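Local coordinates for arginyl-trna synthetase (Thermus thermophilus, PDB 1IQ0), which probably joins L-arginine to tRNA(Arg) at the cost of ATP, which is split to AMP and diphosphate, as a monomeric class I aminoacyl-tRNA synthetase, at residues Met1-Leu6 and Leu509-Glu514; Arg93-Phe98 and Leu136-Arg141; Leu128-Ala133 and Asn231-Leu236; Val527-Leu532 and Asp582-Pro587. One frame throughout, in Å; residues are numbered along the deposited sequence.

Interaction 1: Met1-Leu6 and Leu509-Glu514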
loop_
_atom_site.group_PDB
_atom_site.type_symbol
_atom_site.label_atom_id
_atom_site.label_comp_id
_atom_site.label_asym_id
_atom_site.label_seq_id
_atom_site.Cartn_x
_atom_site.Cartn_y
_atom_site.Cartn_z
ATOM N N MET A 1 2.655 18.587 15.068
ATOM C CA MET A 1 2.313 18.949 13.664
ATOM C C MET A 1 1.686 20.339 13.619
ATOM O O MET A 1 1.897 21.153 14.521
ATOM C CB MET A 1 1.339 17.927 13.082
ATOM C CG MET A 1 1.147 18.035 11.578
ATOM S SD MET A 1 -0.221 17.032 11.025
ATOM C CE MET A 1 0.451 15.387 11.384
ATOM N N LEU A 2 0.912 20.610 12.572
ATOM C CA LEU A 2 0.269 21.908 12.418
ATOM C C LEU A 2 -1.226 21.747 12.144
ATOM O O LEU A 2 -2.061 22.204 12.928
ATOM C CB LEU A 2 0.936 22.688 11.277
ATOM C CG LEU A 2 0.742 24.205 11.162
ATOM C CD1 LEU A 2 -0.731 24.539 11.073
ATOM C CD2 LEU A 2 1.383 24.896 12.353
ATOM N N ARG A 3 -1.565 21.097 11.034
ATOM C CA ARG A 3 -2.965 20.891 10.677
ATOM C C ARG A 3 -3.722 20.069 11.712
ATOM O O ARG A 3 -4.852 20.404 12.055
ATOM C CB ARG A 3 -3.075 20.219 9.311
ATOM C CG ARG A 3 -2.697 21.122 8.161
ATOM C CD ARG A 3 -2.802 20.399 6.836
ATOM N NE ARG A 3 -4.160 19.942 6.556
ATOM C CZ ARG A 3 -4.535 19.401 5.401
ATOM N NH1 ARG A 3 -3.657 19.252 4.419
ATOM N NH2 ARG A 3 -5.789 19.015 5.226
ATOM N N ARG A 4 -3.102 19.000 12.204
ATOM C CA ARG A 4 -3.737 18.145 13.201
ATOM C C ARG A 4 -3.847 18.881 14.527
ATOM O O ARG A 4 -4.830 18.719 15.257
ATOM C CB ARG A 4 -2.943 16.843 13.393
ATOM C CG ARG A 4 -3.147 15.799 12.289
ATOM C CD ARG A 4 -4.588 15.303 12.251
ATOM N NE ARG A 4 -4.870 14.443 11.099
ATOM C CZ ARG A 4 -4.572 13.148 11.020
ATOM N NH1 ARG A 4 -3.973 12.532 12.030
ATOM N NH2 ARG A 4 -4.883 12.465 9.927
ATOM N N ALA A 5 -2.837 19.687 14.836
ATOM C CA ALA A 5 -2.839 20.456 16.073
ATOM C C ALA A 5 -4.024 21.416 16.022
ATOM O O ALA A 5 -4.660 21.700 17.040
ATOM C CB ALA A 5 -1.537 21.230 16.211
ATOM N N LEU A 6 -4.328 21.896 14.822
ATOM C CA LEU A 6 -5.436 22.818 14.638
ATOM C C LEU A 6 -6.775 22.093 14.794
ATOM O O LEU A 6 -7.713 22.632 15.378
ATOM C CB LEU A 6 -5.344 23.478 13.263
ATOM C CG LEU A 6 -6.393 24.533 12.909
ATOM C CD1 LEU A 6 -6.553 25.550 14.046
ATOM C CD2 LEU A 6 -5.965 25.227 11.616
ATOM N N LEU A 509 4.236 22.250 1.757
ATOM C CA LEU A 509 5.031 21.339 2.566
ATOM C C LEU A 509 4.313 20.964 3.871
ATOM O O LEU A 509 4.541 19.884 4.420
ATOM C CB LEU A 509 6.386 21.970 2.880
ATOM C CG LEU A 509 7.413 21.883 1.747
ATOM C CD1 LEU A 509 8.595 22.803 2.035
ATOM C CD2 LEU A 509 7.874 20.437 1.603
ATOM N N LEU A 510 3.447 21.848 4.356
ATOM C CA LEU A 510 2.722 21.595 5.596
ATOM C C LEU A 510 1.628 20.541 5.433
ATOM O O LEU A 510 1.060 20.090 6.423
ATOM C CB LEU A 510 2.088 22.882 6.144
ATOM C CG LEU A 510 2.979 24.063 6.555
ATOM C CD1 LEU A 510 2.172 24.992 7.446
ATOM C CD2 LEU A 510 4.196 23.589 7.305
ATOM N N ASP A 511 1.347 20.150 4.194
ATOM C CA ASP A 511 0.315 19.153 3.924
ATOM C C ASP A 511 0.839 17.728 3.819
ATOM O O ASP A 511 0.059 16.789 3.678
ATOM C CB ASP A 511 -0.433 19.495 2.636
ATOM C CG ASP A 511 -1.186 20.793 2.735
ATOM O OD1 ASP A 511 -1.695 21.097 3.832
ATOM O OD2 ASP A 511 -1.287 21.505 1.719
ATOM N N PHE A 512 2.154 17.564 3.890
ATOM C CA PHE A 512 2.764 16.246 3.776
ATOM C C PHE A 512 2.325 15.215 4.821
ATOM O O PHE A 512 1.947 14.093 4.480
ATOM C CB PHE A 512 4.281 16.371 3.827
ATOM C CG PHE A 512 4.991 15.049 3.894
ATOM C CD1 PHE A 512 4.914 14.151 2.835
ATOM C CD2 PHE A 512 5.721 14.694 5.026
ATOM C CE1 PHE A 512 5.555 12.920 2.899
ATOM C CE2 PHE A 512 6.366 13.462 5.101
ATOM C CZ PHE A 512 6.282 12.574 4.035
ATOM N N GLU A 513 2.394 15.589 6.094
ATOM C CA GLU A 513 2.026 14.672 7.156
ATOM C C GLU A 513 0.558 14.254 7.082
ATOM O O GLU A 513 0.221 13.106 7.368
ATOM C CB GLU A 513 2.375 15.284 8.524
ATOM C CG GLU A 513 3.881 15.551 8.683
ATOM C CD GLU A 513 4.309 15.819 10.123
ATOM O OE1 GLU A 513 3.684 16.668 10.796
ATOM O OE2 GLU A 513 5.283 15.181 10.581
ATOM N N GLU A 514 -0.311 15.169 6.673
ATOM C CA GLU A 514 -1.724 14.838 6.562
ATOM C C GLU A 514 -1.947 13.837 5.431
ATOM O O GLU A 514 -2.793 12.943 5.539
ATOM C CB GLU A 514 -2.555 16.095 6.304
ATOM C CG GLU A 514 -4.063 15.854 6.308
ATOM C CD GLU A 514 -4.562 15.237 7.611
ATOM O OE1 GLU A 514 -4.153 15.711 8.693
ATOM O OE2 GLU A 514 -5.369 14.284 7.553
HETATM O O HOH W 1 0.909 20.227 9.188
#

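Interaction 2: Arg93-Phe98 and Leu136-Arg141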
loop_
_atom_site.group_PDB
_atom_site.type_symbol
_atom_site.label_atom_id
_atom_site.label_comp_id
_atom_site.label_asym_id
_atom_site.label_seq_id
_atom_site.Cartn_x
_atom_site.Cartn_y
_atom_site.Cartn_z
ATOM N N ARG A 93 10.943 22.553 9.847
ATOM C CA ARG A 93 11.142 21.483 10.825
ATOM C C ARG A 93 11.269 20.119 10.141
ATOM O O ARG A 93 10.500 19.795 9.234
ATOM C CB ARG A 93 9.968 21.457 11.814
ATOM C CG ARG A 93 10.065 20.376 12.883
ATOM C CD ARG A 93 8.900 20.439 13.873
ATOM N NE ARG A 93 7.615 20.082 13.272
ATOM C CZ ARG A 93 7.329 18.888 12.759
ATOM N NH1 ARG A 93 8.237 17.922 12.767
ATOM N NH2 ARG A 93 6.128 18.653 12.243
ATOM N N PRO A 94 12.249 19.301 10.564
ATOM C CA PRO A 94 12.448 17.972 9.969
ATOM C C PRO A 94 11.290 17.016 10.264
ATOM O O PRO A 94 10.828 16.920 11.404
ATOM C CB PRO A 94 13.755 17.507 10.600
ATOM C CG PRO A 94 13.704 18.144 11.964
ATOM C CD PRO A 94 13.227 19.546 11.640
ATOM N N LYS A 95 10.826 16.316 9.233
ATOM C CA LYS A 95 9.722 15.371 9.379
ATOM C C LYS A 95 10.210 13.920 9.450
ATOM O O LYS A 95 10.913 13.439 8.557
ATOM C CB LYS A 95 8.722 15.536 8.222
ATOM C CG LYS A 95 9.197 16.429 7.067
ATOM C CD LYS A 95 10.466 15.892 6.394
ATOM C CE LYS A 95 10.241 14.523 5.774
ATOM N NZ LYS A 95 11.524 13.846 5.433
ATOM N N ALA A 96 9.828 13.229 10.519
ATOM C CA ALA A 96 10.233 11.842 10.717
ATOM C C ALA A 96 9.036 10.980 11.122
ATOM O O ALA A 96 7.953 11.503 11.413
ATOM C CB ALA A 96 11.318 11.771 11.790
ATOM N N PRO A 97 9.215 9.643 11.134
ATOM C CA PRO A 97 8.126 8.734 11.513
ATOM C C PRO A 97 7.496 9.142 12.844
ATOM O O PRO A 97 8.179 9.633 13.744
ATOM C CB PRO A 97 8.825 7.376 11.589
ATOM C CG PRO A 97 9.866 7.483 10.508
ATOM C CD PRO A 97 10.417 8.883 10.728
ATOM N N PHE A 98 6.189 8.936 12.958
ATOM C CA PHE A 98 5.451 9.283 14.161
ATOM C C PHE A 98 5.719 8.296 15.298
ATOM O O PHE A 98 6.319 7.243 15.087
ATOM C CB PHE A 98 3.959 9.335 13.842
ATOM C CG PHE A 98 3.607 10.342 12.789
ATOM C CD1 PHE A 98 3.921 10.113 11.458
ATOM C CD2 PHE A 98 2.996 11.543 13.137
ATOM C CE1 PHE A 98 3.637 11.064 10.482
ATOM C CE2 PHE A 98 2.706 12.503 12.170
ATOM C CZ PHE A 98 3.029 12.262 10.838
ATOM N N LEU A 136 1.972 2.740 6.707
ATOM C CA LEU A 136 1.483 2.450 8.059
ATOM C C LEU A 136 2.600 2.448 9.097
ATOM O O LEU A 136 2.424 2.958 10.196
ATOM C CB LEU A 136 0.764 1.099 8.094
ATOM C CG LEU A 136 -0.641 1.139 7.498
ATOM C CD1 LEU A 136 -1.101 -0.270 7.166
ATOM C CD2 LEU A 136 -1.596 1.831 8.491
ATOM N N ALA A 137 3.738 1.854 8.746
ATOM C CA ALA A 137 4.883 1.800 9.645
ATOM C C ALA A 137 5.348 3.220 9.963
ATOM O O ALA A 137 5.593 3.554 11.122
ATOM C CB ALA A 137 6.035 1.002 8.996
ATOM N N TYR A 138 5.468 4.047 8.925
ATOM C CA TYR A 138 5.898 5.433 9.085
ATOM C C TYR A 138 4.920 6.181 9.989
ATOM O O TYR A 138 5.317 6.997 10.821
ATOM C CB TYR A 138 5.951 6.130 7.721
ATOM C CG TYR A 138 6.509 7.542 7.760
ATOM C CD1 TYR A 138 7.883 7.775 7.663
ATOM C CD2 TYR A 138 5.665 8.644 7.899
ATOM C CE1 TYR A 138 8.396 9.065 7.703
ATOM C CE2 TYR A 138 6.169 9.941 7.940
ATOM C CZ TYR A 138 7.534 10.145 7.840
ATOM O OH TYR A 138 8.037 11.427 7.868
ATOM N N ALA A 139 3.636 5.892 9.814
ATOM C CA ALA A 139 2.583 6.529 10.588
ATOM C C ALA A 139 2.530 6.073 12.048
ATOM O O ALA A 139 1.660 6.503 12.804
ATOM C CB ALA A 139 1.252 6.288 9.922
ATOM N N GLY A 140 3.443 5.186 12.437
ATOM C CA GLY A 140 3.481 4.740 13.817
ATOM C C GLY A 140 3.012 3.336 14.140
ATOM O O GLY A 140 3.175 2.892 15.276
ATOM N N ARG A 141 2.437 2.630 13.170
ATOM C CA ARG A 141 1.942 1.281 13.426
ATOM C C ARG A 141 3.023 0.211 13.381
ATOM O O ARG A 141 4.008 0.332 12.645
ATOM C CB ARG A 141 0.839 0.917 12.424
ATOM C CG ARG A 141 -0.319 1.914 12.372
ATOM C CD ARG A 141 -0.864 2.223 13.762
ATOM N NE ARG A 141 -1.450 1.060 14.426
ATOM C CZ ARG A 141 -2.640 0.547 14.131
ATOM N NH1 ARG A 141 -3.382 1.091 13.175
ATOM N NH2 ARG A 141 -3.098 -0.501 14.806
HETATM O O HOH W 2 6.667 12.911 9.711
#

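Interaction 3: Leu128-Ala133 and Asn231-Leu236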
loop_
_atom_site.group_PDB
_atom_site.type_symbol
_atom_site.label_atom_id
_atom_site.label_comp_id
_atom_site.label_asym_id
_atom_site.label_seq_id
_atom_site.Cartn_x
_atom_site.Cartn_y
_atom_site.Cartn_z
ATOM N N LEU A 128 0.834 -1.940 -4.291
ATOM C CA LEU A 128 -0.161 -1.426 -3.351
ATOM C C LEU A 128 0.088 -1.928 -1.928
ATOM O O LEU A 128 0.047 -1.155 -0.965
ATOM C CB LEU A 128 -1.562 -1.868 -3.777
ATOM C CG LEU A 128 -2.675 -0.829 -3.914
ATOM C CD1 LEU A 128 -3.980 -1.569 -4.178
ATOM C CD2 LEU A 128 -2.788 0.040 -2.660
ATOM N N GLY A 129 0.330 -3.231 -1.806
ATOM C CA GLY A 129 0.565 -3.828 -0.505
ATOM C C GLY A 129 1.818 -3.325 0.184
ATOM O O GLY A 129 1.790 -2.978 1.368
ATOM N N ASP A 130 2.924 -3.291 -0.552
ATOM C CA ASP A 130 4.186 -2.825 0.001
ATOM C C ASP A 130 4.071 -1.356 0.419
ATOM O O ASP A 130 4.536 -0.966 1.489
ATOM C CB ASP A 130 5.310 -2.980 -1.031
ATOM C CG ASP A 130 6.634 -2.478 -0.514
ATOM O OD1 ASP A 130 7.168 -3.089 0.441
ATOM O OD2 ASP A 130 7.139 -1.467 -1.040
ATOM N N ALA A 131 3.441 -0.551 -0.429
ATOM C CA ALA A 131 3.275 0.869 -0.145
ATOM C C ALA A 131 2.452 1.112 1.121
ATOM O O ALA A 131 2.859 1.887 1.986
ATOM C CB ALA A 131 2.629 1.577 -1.344
ATOM N N ILE A 132 1.302 0.458 1.248
ATOM C CA ILE A 132 0.494 0.676 2.439
ATOM C C ILE A 132 1.219 0.157 3.677
ATOM O O ILE A 132 1.058 0.710 4.757
ATOM C CB ILE A 132 -0.923 0.034 2.326
ATOM C CG1 ILE A 132 -1.826 0.584 3.431
ATOM C CG2 ILE A 132 -0.846 -1.481 2.457
ATOM C CD1 ILE A 132 -1.918 2.096 3.460
ATOM N N ALA A 133 2.028 -0.890 3.520
ATOM C CA ALA A 133 2.788 -1.428 4.646
ATOM C C ALA A 133 3.810 -0.390 5.113
ATOM O O ALA A 133 3.958 -0.156 6.313
ATOM C CB ALA A 133 3.517 -2.722 4.246
ATOM N N ASN A 231 11.211 -4.014 -5.196
ATOM C CA ASN A 231 11.486 -3.342 -3.928
ATOM C C ASN A 231 10.385 -3.553 -2.881
ATOM O O ASN A 231 10.040 -2.646 -2.127
ATOM C CB ASN A 231 11.741 -1.845 -4.166
ATOM C CG ASN A 231 12.329 -1.147 -2.938
ATOM O OD1 ASN A 231 13.120 -1.731 -2.189
ATOM N ND2 ASN A 231 11.952 0.111 -2.737
ATOM N N ALA A 232 9.846 -4.768 -2.850
ATOM C CA ALA A 232 8.806 -5.155 -1.892
ATOM C C ALA A 232 9.499 -5.797 -0.687
ATOM O O ALA A 232 10.553 -6.414 -0.837
ATOM C CB ALA A 232 7.852 -6.154 -2.537
ATOM N N ARG A 233 8.915 -5.659 0.500
ATOM C CA ARG A 233 9.517 -6.238 1.705
ATOM C C ARG A 233 8.604 -7.294 2.336
ATOM O O ARG A 233 7.387 -7.166 2.294
ATOM C CB ARG A 233 9.801 -5.143 2.743
ATOM C CG ARG A 233 10.218 -3.797 2.159
ATOM C CD ARG A 233 10.598 -2.777 3.241
ATOM N NE ARG A 233 9.687 -2.770 4.387
ATOM C CZ ARG A 233 8.363 -2.659 4.308
ATOM N NH1 ARG A 233 7.772 -2.544 3.127
ATOM N NH2 ARG A 233 7.624 -2.672 5.412
ATOM N N TYR A 234 9.193 -8.337 2.920
ATOM C CA TYR A 234 8.403 -9.388 3.559
ATOM C C TYR A 234 8.997 -9.824 4.885
ATOM O O TYR A 234 10.216 -9.925 5.026
ATOM C CB TYR A 234 8.289 -10.629 2.662
ATOM C CG TYR A 234 7.748 -10.359 1.282
ATOM C CD1 TYR A 234 8.599 -9.978 0.245
ATOM C CD2 TYR A 234 6.380 -10.458 1.013
ATOM C CE1 TYR A 234 8.107 -9.705 -1.025
ATOM C CE2 TYR A 234 5.874 -10.179 -0.255
ATOM C CZ TYR A 234 6.747 -9.804 -1.268
ATOM O OH TYR A 234 6.262 -9.506 -2.514
ATOM N N ASP A 235 8.130 -10.095 5.855
ATOM C CA ASP A 235 8.585 -10.562 7.157
ATOM C C ASP A 235 8.316 -12.060 7.317
ATOM O O ASP A 235 9.159 -12.808 7.814
ATOM C CB ASP A 235 7.867 -9.818 8.281
ATOM C CG ASP A 235 8.171 -8.339 8.283
ATOM O OD1 ASP A 235 7.277 -7.549 7.913
ATOM O OD2 ASP A 235 9.311 -7.974 8.650
ATOM N N LEU A 236 7.136 -12.494 6.886
ATOM C CA LEU A 236 6.750 -13.888 7.043
ATOM C C LEU A 236 6.250 -14.575 5.783
ATOM O O LEU A 236 5.666 -13.959 4.895
ATOM C CB LEU A 236 5.644 -13.998 8.090
ATOM C CG LEU A 236 5.850 -13.374 9.468
ATOM C CD1 LEU A 236 4.490 -13.097 10.103
ATOM C CD2 LEU A 236 6.692 -14.305 10.336
HETATM O O HOH W 3 5.910 -5.182 1.810
#

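Interaction 4: Val527-Leu532 and Asp582-Pro587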
loop_
_atom_site.group_PDB
_atom_site.type_symbol
_atom_site.label_atom_id
_atom_site.label_comp_id
_atom_site.label_asym_id
_atom_site.label_seq_id
_atom_site.Cartn_x
_atom_site.Cartn_y
_atom_site.Cartn_z
ATOM N N VAL A 527 -3.380 8.643 -2.199
ATOM C CA VAL A 527 -3.484 9.982 -1.627
ATOM C C VAL A 527 -2.075 10.552 -1.425
ATOM O O VAL A 527 -1.847 11.742 -1.612
ATOM C CB VAL A 527 -4.251 9.965 -0.281
ATOM C CG1 VAL A 527 -4.155 11.327 0.400
ATOM C CG2 VAL A 527 -5.722 9.620 -0.533
ATOM N N LEU A 528 -1.127 9.696 -1.069
ATOM C CA LEU A 528 0.243 10.150 -0.871
ATOM C C LEU A 528 0.853 10.406 -2.243
ATOM O O LEU A 528 1.552 11.393 -2.452
ATOM C CB LEU A 528 1.074 9.088 -0.154
ATOM C CG LEU A 528 2.295 9.539 0.663
ATOM C CD1 LEU A 528 3.377 8.489 0.527
ATOM C CD2 LEU A 528 2.812 10.894 0.211
ATOM N N ALA A 529 0.580 9.496 -3.173
ATOM C CA ALA A 529 1.093 9.610 -4.525
ATOM C C ALA A 529 0.649 10.933 -5.125
ATOM O O ALA A 529 1.453 11.657 -5.700
ATOM C CB ALA A 529 0.586 8.445 -5.378
ATOM N N GLN A 530 -0.634 11.247 -4.979
ATOM C CA GLN A 530 -1.176 12.485 -5.517
ATOM C C GLN A 530 -0.536 13.696 -4.830
ATOM O O GLN A 530 -0.240 14.693 -5.479
ATOM C CB GLN A 530 -2.697 12.514 -5.348
ATOM C CG GLN A 530 -3.376 13.734 -5.958
ATOM C CD GLN A 530 -3.037 13.917 -7.430
ATOM O OE1 GLN A 530 -3.222 13.005 -8.244
ATOM N NE2 GLN A 530 -2.534 15.100 -7.778
ATOM N N TYR A 531 -0.319 13.613 -3.521
ATOM C CA TYR A 531 0.316 14.721 -2.817
ATOM C C TYR A 531 1.712 14.986 -3.386
ATOM O O TYR A 531 2.128 16.138 -3.526
ATOM C CB TYR A 531 0.470 14.428 -1.320
ATOM C CG TYR A 531 1.364 15.443 -0.637
ATOM C CD1 TYR A 531 0.916 16.746 -0.392
ATOM C CD2 TYR A 531 2.685 15.132 -0.302
ATOM C CE1 TYR A 531 1.764 17.715 0.168
ATOM C CE2 TYR A 531 3.543 16.096 0.258
ATOM C CZ TYR A 531 3.070 17.386 0.486
ATOM O OH TYR A 531 3.900 18.348 1.029
ATOM N N LEU A 532 2.437 13.917 -3.697
ATOM C CA LEU A 532 3.787 14.057 -4.228
ATOM C C LEU A 532 3.791 14.719 -5.601
ATOM O O LEU A 532 4.703 15.475 -5.921
ATOM C CB LEU A 532 4.483 12.696 -4.282
ATOM C CG LEU A 532 4.770 12.063 -2.912
ATOM C CD1 LEU A 532 5.510 10.743 -3.111
ATOM C CD2 LEU A 532 5.607 13.012 -2.056
ATOM N N ASP A 582 10.086 7.116 -0.843
ATOM C CA ASP A 582 10.468 5.898 -0.155
ATOM C C ASP A 582 9.264 5.112 0.370
ATOM O O ASP A 582 9.267 3.883 0.359
ATOM C CB ASP A 582 11.404 6.229 1.008
ATOM C CG ASP A 582 11.861 4.988 1.750
ATOM O OD1 ASP A 582 12.654 4.217 1.171
ATOM O OD2 ASP A 582 11.421 4.784 2.907
ATOM N N LEU A 583 8.238 5.822 0.826
ATOM C CA LEU A 583 7.051 5.161 1.357
ATOM C C LEU A 583 6.253 4.453 0.259
ATOM O O LEU A 583 5.377 3.645 0.544
ATOM C CB LEU A 583 6.166 6.173 2.090
ATOM C CG LEU A 583 6.805 6.851 3.306
ATOM C CD1 LEU A 583 5.795 7.804 3.958
ATOM C CD2 LEU A 583 7.266 5.786 4.303
ATOM N N LEU A 584 6.564 4.763 -0.995
ATOM C CA LEU A 584 5.902 4.138 -2.135
ATOM C C LEU A 584 6.908 3.185 -2.786
ATOM O O LEU A 584 6.723 2.733 -3.914
ATOM C CB LEU A 584 5.458 5.201 -3.147
ATOM C CG LEU A 584 4.569 6.352 -2.639
ATOM C CD1 LEU A 584 4.200 7.230 -3.831
ATOM C CD2 LEU A 584 3.299 5.824 -1.959
ATOM N N GLY A 585 7.982 2.897 -2.058
ATOM C CA GLY A 585 9.006 1.990 -2.554
ATOM C C GLY A 585 9.822 2.529 -3.717
ATOM O O GLY A 585 10.446 1.766 -4.451
ATOM N N ILE A 586 9.838 3.848 -3.875
ATOM C CA ILE A 586 10.563 4.467 -4.973
ATOM C C ILE A 586 11.869 5.136 -4.531
ATOM O O ILE A 586 11.884 5.937 -3.602
ATOM C CB ILE A 586 9.660 5.511 -5.671
ATOM C CG1 ILE A 586 8.402 4.813 -6.203
ATOM C CG2 ILE A 586 10.423 6.208 -6.795
ATOM C CD1 ILE A 586 7.303 5.751 -6.622
ATOM N N PRO A 587 12.992 4.790 -5.180
ATOM C CA PRO A 587 14.270 5.402 -4.807
ATOM C C PRO A 587 14.338 6.862 -5.284
ATOM O O PRO A 587 13.620 7.257 -6.205
ATOM C CB PRO A 587 15.293 4.496 -5.487
ATOM C CG PRO A 587 14.556 4.010 -6.699
ATOM C CD PRO A 587 13.192 3.699 -6.149
#

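Interaction 1: Met1-Leu6 and Leu509-Glu514
The R3 guanidinium carries the CG methylene of E514 over the centre of one face, 3.7 Å from R3 CZ to E514 CG, and has D511 CB at its edge, in plane. Its salt bridge to D511 is oblique: R3 NH1 gives a hydrogen bond of 2.8 Å to D511 OD1, meeting that oxygen from above the carboxylate, and the two flat groups stand 82° apart. A bend at chi3 (61°) turns the guanidinium over E514. D511 has a stronger partner in R27, whose NH1 bridges to OD2, while Y36 OH bonds OD1 and R3 NH2 reaches V25 O; a second shell thus fixes both groups of the pair. R4 crosses E514 at about a right angle and takes both carboxylate oxygens, NH2 to OE2 at 3.0 Å on the syn side and, by a weak bond, NE to OE1 at 2.8 Å. The first turn of helix 3-15, with L2 at its N-cap, here docks on the start of helix 512-522, joining the N-terminal domain of the arginyl enzyme to its DALR anticodon-binding domain. M1, which is poorly ordered, slides past E513 in the opposite direction and lays CE 3.4 Å from E513 CB. Its SD accepts a weak hydrogen bond from R4 N. On the apolar side L2 CG lies 4.1 Å from L510 CD1, both leucines also touching E90 of helix 84-92. A water accepts from R3 N and donates to L510 O at 2.8 Å, linking the two backbones.

Interaction 2: Arg93-Phe98 and Leu136-Arg141
A Schellman motif ends helix 120-138 of the class I catalytic domain, and the loop leaving helix 84-92 lies across that end, with P97 and F98 against Y138. P97 CA sits over the centre of the Y138 ring, 3.9 Å from its centroid and 12° off the normal, a CH-pi contact; P97 CG reaches the same ring at CD1, 3.5 Å away. Y138 swings its CG anti to the backbone N (chi1 -175°), which sends the ring along beneath the 95-98 backbone as far as A96. There a water accepts a hydrogen bond from Y138 OH at 2.7 Å and donates one to A96 O at 2.6 Å, bridging the ring to the loop backbone. The helix end itself is marked by G140 at positive phi, with G140 N bonded to A137 O and R141 N to L136 O, and the 139-140 turn is held further by R101. The carbonyl of Y138 is taken by F98 N at 3.0 Å, and the same oxygen lies at the edge of the F98 ring, in its plane. The F98 and Y138 rings meet obliquely, planes at 79°, with F98 CE1 3.8 Å from Y138 CE2.

Interaction 3: Leu128-Ala133 and Asn231-Leu236
D130 and R233 cross at about a right angle, their carboxylate and guanidinium planes 54° apart, where helix 120-138 of the class I catalytic domain faces the loop leading into strand 236-239. The helix starts within the HIGH region, the class I signature of the nucleotide-binding fold, and the loop starts at a Schellman motif in which N231, at positive phi, closes helix 213-229. D130 points its CG anti to the backbone N (chi1 179°), straight at the loop. Its OD1 lies at the edge of the R233 guanidinium, near the plane, and forms a salt bridge of 2.8 Å to R233 NH1. The chain of R233 folds back at chi3, so that its own backbone N and its NH1 both reach D130 OD1; the R233 N bond is 3.1 Å and arrives from above the carboxylate, 48° out of its plane. D130 OD2 is turned to other arginines, with salt bridges to R443 and R134. Such a set of positive partners would probably keep this buried aspartate ionised. A133 CB lies at the guanidinium edge, 4.3 Å from R233 NH2. One water donates to both D130 OD1, at 2.8 Å, and R233 O.

Interaction 4: Val527-Leu532 and Asp582-Pro587
The end of helix 562-583 meets the side of helix 525-544 inside the DALR anticodon-binding domain, a helical bundle, and the contact is wholly apolar, with no hydrogen bond across it. L584 does most of the work. Just beyond the last helical turn, it points back toward helix 525-544, CG beside the backbone N and anti to the carbonyl carbon (chi1 -55°), and its two methyls divide between neighbours on that helix. CD2 meets L528 CD1 at 3.6 Å, the tightest approach of the contact, as the two side chains run obliquely past each other. CD1 meets the tip of L532 head-on, 3.8 Å from L532 CD1, and also lies over the backbone of A529, 4.0 Å from A529 CA and 4.1 Å from A529 CB. L528, A529 and L532 are thus one turn of helix receiving one leucine, L528 and L532 standing four residues apart. What turns the chain after L584 is a Schellman motif with G585 as its C-prime residue at positive phi: G585 N bonds D582 O at 2.9 Å, and I586 N bonds L581 O. L583, on the preceding position, presents its CB to the same L528 CD1 at 3.9 Å, the two side chains crossing at about a right angle, so this one methyl touches both leucines. I135 of helix 120-138 packs on L528 and L583, while L577 and L581 of helix 562-583 also touch L532. Beyond the turn, I586 and P587 lean on helix 430-448, and G585 O accepts a hydrogen bond from N231 ND2.

Overall arrangement
From the N terminus, residues 1-6 wait 503 residues for their partner 509-514, so interaction 1 closes a loop holding interactions 2 and 3 and ties the N-terminal domain to the anticodon-binding domain. Within that loop interactions 2 and 3 cross, their segments alternating along the chain, and both use helix 120-138 of the catalytic domain, their centres about 17 Å apart. Interaction 4 follows in series, opening after interaction 1 has closed. Contacts link them across domains: F98 packs on M1 and E513, and Y138 CB on L583; within the anticodon-binding domain Y531 packs on the 509-512 turn. N231 with G585 joins interaction 3 to interaction 4, whose centres are about 14 Å apart.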